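PDB 4OXW: designed CISK-PX domain from Synthetic construct, which adopts the PX-domain fold and, like the PX domain of the kinase CISK on which it is modelled, probably binds phosphoinositide lipids. Local coordinates for residues Asp14-Gly19 with Met27-Val32; Leu62-Pro67 with Glu89-Arg94. All coordinates share one frame; numbering follows the deposited sequence.

In the fold
Interaction 1 (14-19 with 27-32) closes before interaction 2 (62-67 with 89-94) opens, and the two centres lie about 17 Å apart on opposite sides of the chain's centre. The first joins strands 9-18 and 25-34, the hairpin that begins a three-stranded antiparallel sheet completed by strand 37-44. The second lays the loop between helices 45-58 and 78-96 against the latter helix. That helix is common ground: Phe15 and Tyr28 of interaction 1 rest on its Leu81, while its later turns carry Tyr91 of interaction 2. The sheet and the proline-bearing loop thus each pack against helix 78-96, an arrangement consistent with the PX fold.

Interaction 1: residues Asp14-Gly19 with Met27-Val32; sequences DFEKEG and MYKIKV
Phe15 holds CG between its own backbone N and carbonyl carbon (chi1 66°), which swings the ring away from strand 27-32 and leaves CB to meet Tyr28, 3.7 Å from its CE1. Tyr28 sets CG beside the backbone N (chi1 -63°), bringing the CD1-CE1 side of its ring alongside that CB. Both aromatic side chains lie on the sheet face that packs on Leu81 of helix 78-96; Tyr28 is buried there, Phe15 stays partly exposed, and broad rings suit a face turned to a helix. Between the strands, Glu16 and Met27 form an antiparallel hydrogen-bonded pair: Glu16 N donates to Met27 O at 2.8 Å, and Met27 N returns a bond to Glu16 O at 2.9 Å, nearly straight at 172°. Phe15 and Tyr28 are the adjoining non-hydrogen-bonded pair, and Phe15 CA adds a CA-H...O contact to Met27 O. This is the ladder of a beta hairpin, strands 9-18 and 25-34, which opens the PX-domain sheet. One step further, Lys29 N donates a hydrogen bond to Asp14 O at 3.0 Å. The other face carries Asp14, Glu16, Met27 and Lys29, mostly charged residues suited to a solvent-facing side. There the extended Lys29 chain brings NZ to a water, 3.2 Å away, that also donates to Asp14 OD2 at 2.9 Å; the two charges, too far apart for a direct salt bridge, are joined through solvent. Glu18, though poorly ordered, crosses the Met27 side chain at about a right angle, its OE1 lying 3.4 Å from Met27 CB.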
# COMPACT_ATOMS: atom_id res chain seq x y z
N ASP A 14 1.87 -8.93 -5.98
CA ASP A 14 3.31 -9.12 -5.88
C ASP A 14 4.02 -7.92 -5.33
O ASP A 14 3.50 -6.79 -5.39
CB ASP A 14 3.92 -9.32 -7.26
CG ASP A 14 3.23 -10.37 -8.05
OD1 ASP A 14 3.47 -11.56 -7.77
OD2 ASP A 14 2.47 -9.99 -8.97
N PHE A 15 5.23 -8.17 -4.83
CA PHE A 15 6.24 -7.14 -4.61
C PHE A 15 7.37 -7.32 -5.64
O PHE A 15 7.52 -8.39 -6.28
CB PHE A 15 6.76 -7.17 -3.18
CG PHE A 15 7.50 -8.39 -2.82
CD1 PHE A 15 8.78 -8.58 -3.27
CD2 PHE A 15 6.91 -9.37 -2.05
CE1 PHE A 15 9.47 -9.75 -2.94
CE2 PHE A 15 7.60 -10.50 -1.70
CZ PHE A 15 8.87 -10.71 -2.16
N GLU A 16 8.13 -6.26 -5.85
CA GLU A 16 9.20 -6.25 -6.84
C GLU A 16 10.35 -5.44 -6.26
O GLU A 16 10.14 -4.45 -5.57
CB GLU A 16 8.72 -5.57 -8.12
CG GLU A 16 7.64 -6.37 -8.83
CD GLU A 16 7.08 -5.71 -10.06
OE1 GLU A 16 7.65 -4.68 -10.49
OE2 GLU A 16 6.07 -6.23 -10.58
N LYS A 17 11.58 -5.84 -6.56
CA LYS A 17 12.74 -5.08 -6.10
C LYS A 17 13.33 -4.33 -7.26
O LYS A 17 13.68 -4.93 -8.26
CB LYS A 17 13.78 -6.00 -5.48
CG LYS A 17 13.18 -7.06 -4.57
CD LYS A 17 14.20 -7.57 -3.57
CE LYS A 17 13.74 -8.87 -2.91
NZ LYS A 17 14.57 -9.27 -1.73
N GLU A 18 13.43 -3.02 -7.11
CA GLU A 18 13.84 -2.13 -8.18
C GLU A 18 15.04 -1.36 -7.70
O GLU A 18 15.24 -1.19 -6.49
CB GLU A 18 12.70 -1.16 -8.55
CG GLU A 18 11.31 -1.80 -8.59
CD GLU A 18 10.22 -0.80 -8.94
OE1 GLU A 18 9.02 -1.14 -8.78
OE2 GLU A 18 10.56 0.32 -9.37
N GLY A 19 15.86 -0.91 -8.64
CA GLY A 19 16.96 -0.01 -8.32
C GLY A 19 18.30 -0.41 -8.88
O GLY A 19 18.50 -0.45 -10.10
N MET A 27 8.99 -2.39 -3.93
CA MET A 27 7.72 -1.79 -4.30
C MET A 27 6.65 -2.85 -4.39
O MET A 27 6.90 -4.00 -4.74
CB MET A 27 7.85 -1.07 -5.61
CG MET A 27 8.88 0.04 -5.57
SD MET A 27 8.19 1.57 -6.20
CE MET A 27 9.70 2.55 -6.16
N TYR A 28 5.43 -2.46 -4.04
CA TYR A 28 4.28 -3.35 -4.00
C TYR A 28 3.40 -2.95 -5.16
O TYR A 28 3.14 -1.77 -5.34
CB TYR A 28 3.51 -3.24 -2.63
CG TYR A 28 4.42 -3.70 -1.49
CD1 TYR A 28 4.49 -5.04 -1.13
CD2 TYR A 28 5.26 -2.81 -0.86
CE1 TYR A 28 5.37 -5.49 -0.17
CE2 TYR A 28 6.15 -3.24 0.13
CZ TYR A 28 6.23 -4.61 0.45
OH TYR A 28 7.12 -5.10 1.43
N LYS A 29 3.02 -3.93 -5.98
CA LYS A 29 2.16 -3.69 -7.12
C LYS A 29 0.70 -3.77 -6.68
O LYS A 29 0.22 -4.83 -6.30
CB LYS A 29 2.45 -4.75 -8.19
CG LYS A 29 1.55 -4.63 -9.38
CD LYS A 29 1.82 -5.70 -10.42
CE LYS A 29 1.01 -5.38 -11.69
NZ LYS A 29 1.17 -6.46 -12.73
N ILE A 30 0.02 -2.63 -6.67
CA ILE A 30 -1.40 -2.58 -6.32
C ILE A 30 -2.24 -2.63 -7.63
O ILE A 30 -2.11 -1.74 -8.49
CB ILE A 30 -1.78 -1.33 -5.54
CG1 ILE A 30 -0.77 -1.07 -4.38
CG2 ILE A 30 -3.23 -1.43 -5.04
CD1 ILE A 30 -1.00 0.25 -3.68
N LYS A 31 -3.04 -3.67 -7.77
CA LYS A 31 -3.99 -3.81 -8.89
C LYS A 31 -5.32 -3.18 -8.46
O LYS A 31 -5.82 -3.47 -7.37
CB LYS A 31 -4.19 -5.29 -9.27
CG LYS A 31 -3.00 -5.87 -10.04
CD LYS A 31 -3.19 -7.33 -10.45
CE LYS A 31 -4.60 -7.66 -10.91
NZ LYS A 31 -4.68 -9.09 -11.37
N VAL A 32 -5.84 -2.27 -9.28
CA VAL A 32 -7.00 -1.48 -8.94
C VAL A 32 -8.04 -1.73 -10.04
O VAL A 32 -7.70 -1.70 -11.20
CB VAL A 32 -6.68 0.01 -8.87
CG1 VAL A 32 -7.91 0.82 -8.45
CG2 VAL A 32 -5.51 0.28 -7.93
O HOH W 1 0.90 -9.23 -11.24

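Interaction 2: residues Leu62-Pro67 with Glu89-Arg94; sequences LVPELP and EKYIQR
Apolar packing between a proline-bearing loop and a helix makes this contact: residues 62-67, leading from helix 45-58 toward helix 78-96, lie over one face and along one edge of the Tyr91 ring on the latter. Leu66 covers one ring face in a CH-pi contact, its CD1 standing 3.7 Å from the ring centroid and only 5° off the normal. With CG trans to the backbone N (chi1 -176°) and chi2 at 73°, leucine's branched end delivers a methyl group to the centre of the ring. At the ring edge the loop presents backbone oxygens: Pro64 O is 3.4 Å from Tyr91 CE1, and Glu65 O equally near CD1. Pro64 suits its place as a rigid, compact apolar wedge, its CG touching both Tyr91 CD1 at 3.8 Å and Arg94 CB at 3.7 Å, while the arginine's charged end leads away. Val63 brings CG1 to within 3.6 Å of Tyr91 OH, a hydroxyl hydrogen-bonded to His52 ND1 of helix 45-58. Tyrosine therefore serves twice, as a broad apolar surface for the loop and as a polar link to another helix. Shortening Tyr91 to an alanine would probably leave Leu66 CD1 without the ring face it covers, take the hydroxyl partner from His52 and open a gap beneath the loop. Pro67 begins the PPxK motif, the hallmark of the proline-rich loop between two helices of PX domains, here laid on helix 78-96 through Tyr91.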
# COMPACT_ATOMS: atom_id res chain seq x y z
N LEU A 62 -11.59 5.90 11.38
CA LEU A 62 -11.83 4.97 10.30
C LEU A 62 -10.60 4.25 9.79
O LEU A 62 -10.71 3.23 9.12
CB LEU A 62 -12.43 5.69 9.11
CG LEU A 62 -13.72 6.44 9.41
CD1 LEU A 62 -14.18 7.05 8.09
CD2 LEU A 62 -14.72 5.44 10.00
N VAL A 63 -9.44 4.82 10.04
CA VAL A 63 -8.21 4.24 9.46
C VAL A 63 -7.85 2.97 10.21
O VAL A 63 -7.75 2.97 11.45
CB VAL A 63 -7.05 5.25 9.47
CG1 VAL A 63 -5.79 4.63 8.87
CG2 VAL A 63 -7.37 6.50 8.66
N PRO A 64 -7.64 1.87 9.47
CA PRO A 64 -7.21 0.62 10.07
C PRO A 64 -5.74 0.66 10.53
O PRO A 64 -5.00 1.59 10.22
CB PRO A 64 -7.36 -0.38 8.93
CG PRO A 64 -7.33 0.39 7.69
CD PRO A 64 -7.82 1.77 8.01
N GLU A 65 -5.36 -0.38 11.23
CA GLU A 65 -3.99 -0.59 11.65
C GLU A 65 -3.05 -0.82 10.44
O GLU A 65 -3.30 -1.67 9.61
CB GLU A 65 -3.96 -1.82 12.56
CG GLU A 65 -2.60 -2.07 13.15
CD GLU A 65 -2.49 -3.42 13.85
OE1 GLU A 65 -3.45 -4.24 13.74
OE2 GLU A 65 -1.44 -3.65 14.50
N LEU A 66 -1.97 -0.05 10.37
CA LEU A 66 -0.99 -0.21 9.31
C LEU A 66 0.01 -1.28 9.76
O LEU A 66 0.42 -1.26 10.90
CB LEU A 66 -0.21 1.10 9.12
CG LEU A 66 0.80 1.10 7.95
CD1 LEU A 66 0.17 1.17 6.58
CD2 LEU A 66 1.78 2.24 8.08
N PRO A 67 0.47 -2.13 8.84
CA PRO A 67 1.58 -3.06 9.18
C PRO A 67 2.79 -2.31 9.72
O PRO A 67 3.09 -1.18 9.30
CB PRO A 67 1.88 -3.74 7.84
CG PRO A 67 0.60 -3.68 7.13
CD PRO A 67 -0.05 -2.39 7.50
N GLU A 89 -1.97 -5.34 1.78
CA GLU A 89 -3.18 -5.65 0.99
C GLU A 89 -4.47 -5.52 1.84
O GLU A 89 -5.43 -4.86 1.43
CB GLU A 89 -3.09 -7.04 0.36
CG GLU A 89 -4.34 -7.42 -0.42
CD GLU A 89 -4.20 -8.78 -1.09
OE1 GLU A 89 -4.22 -9.77 -0.34
OE2 GLU A 89 -4.04 -8.85 -2.33
N LYS A 90 -4.47 -6.11 3.01
CA LYS A 90 -5.63 -6.00 3.93
C LYS A 90 -5.85 -4.54 4.29
O LYS A 90 -6.99 -4.03 4.31
CB LYS A 90 -5.38 -6.85 5.19
CG LYS A 90 -6.47 -6.70 6.23
CD LYS A 90 -6.32 -7.78 7.30
CE LYS A 90 -7.12 -7.44 8.56
NZ LYS A 90 -6.86 -8.40 9.69
N TYR A 91 -4.75 -3.81 4.53
CA TYR A 91 -4.85 -2.38 4.87
C TYR A 91 -5.56 -1.56 3.78
O TYR A 91 -6.56 -0.87 4.04
CB TYR A 91 -3.47 -1.81 5.09
CG TYR A 91 -3.45 -0.33 5.43
CD1 TYR A 91 -3.65 0.09 6.75
CD2 TYR A 91 -3.19 0.63 4.46
CE1 TYR A 91 -3.66 1.45 7.06
CE2 TYR A 91 -3.17 1.98 4.76
CZ TYR A 91 -3.43 2.39 6.06
OH TYR A 91 -3.42 3.73 6.32
N ILE A 92 -5.05 -1.65 2.56
CA ILE A 92 -5.60 -0.84 1.48
C ILE A 92 -7.03 -1.31 1.13
O ILE A 92 -7.89 -0.48 0.77
CB ILE A 92 -4.64 -0.72 0.27
CG1 ILE A 92 -5.08 0.42 -0.65
CG2 ILE A 92 -4.54 -2.04 -0.50
CD1 ILE A 92 -5.06 1.82 -0.05
N GLN A 93 -7.30 -2.60 1.27
CA GLN A 93 -8.70 -3.12 1.07
C GLN A 93 -9.65 -2.51 2.08
O GLN A 93 -10.79 -2.13 1.76
CB GLN A 93 -8.74 -4.65 1.10
CG GLN A 93 -8.13 -5.27 -0.12
CD GLN A 93 -8.02 -6.78 -0.10
OE1 GLN A 93 -8.13 -7.42 0.93
NE2 GLN A 93 -7.78 -7.37 -1.28
N ARG A 94 -9.18 -2.42 3.33
CA ARG A 94 -9.98 -1.82 4.37
C ARG A 94 -10.21 -0.36 4.10
O ARG A 94 -11.31 0.14 4.33
CB ARG A 94 -9.31 -2.02 5.69
CG ARG A 94 -9.54 -3.39 6.26
CD ARG A 94 -10.84 -3.39 7.08
NE ARG A 94 -11.32 -4.72 7.46
CZ ARG A 94 -10.63 -5.60 8.20
NH1 ARG A 94 -9.40 -5.30 8.62
NH2 ARG A 94 -11.17 -6.78 8.48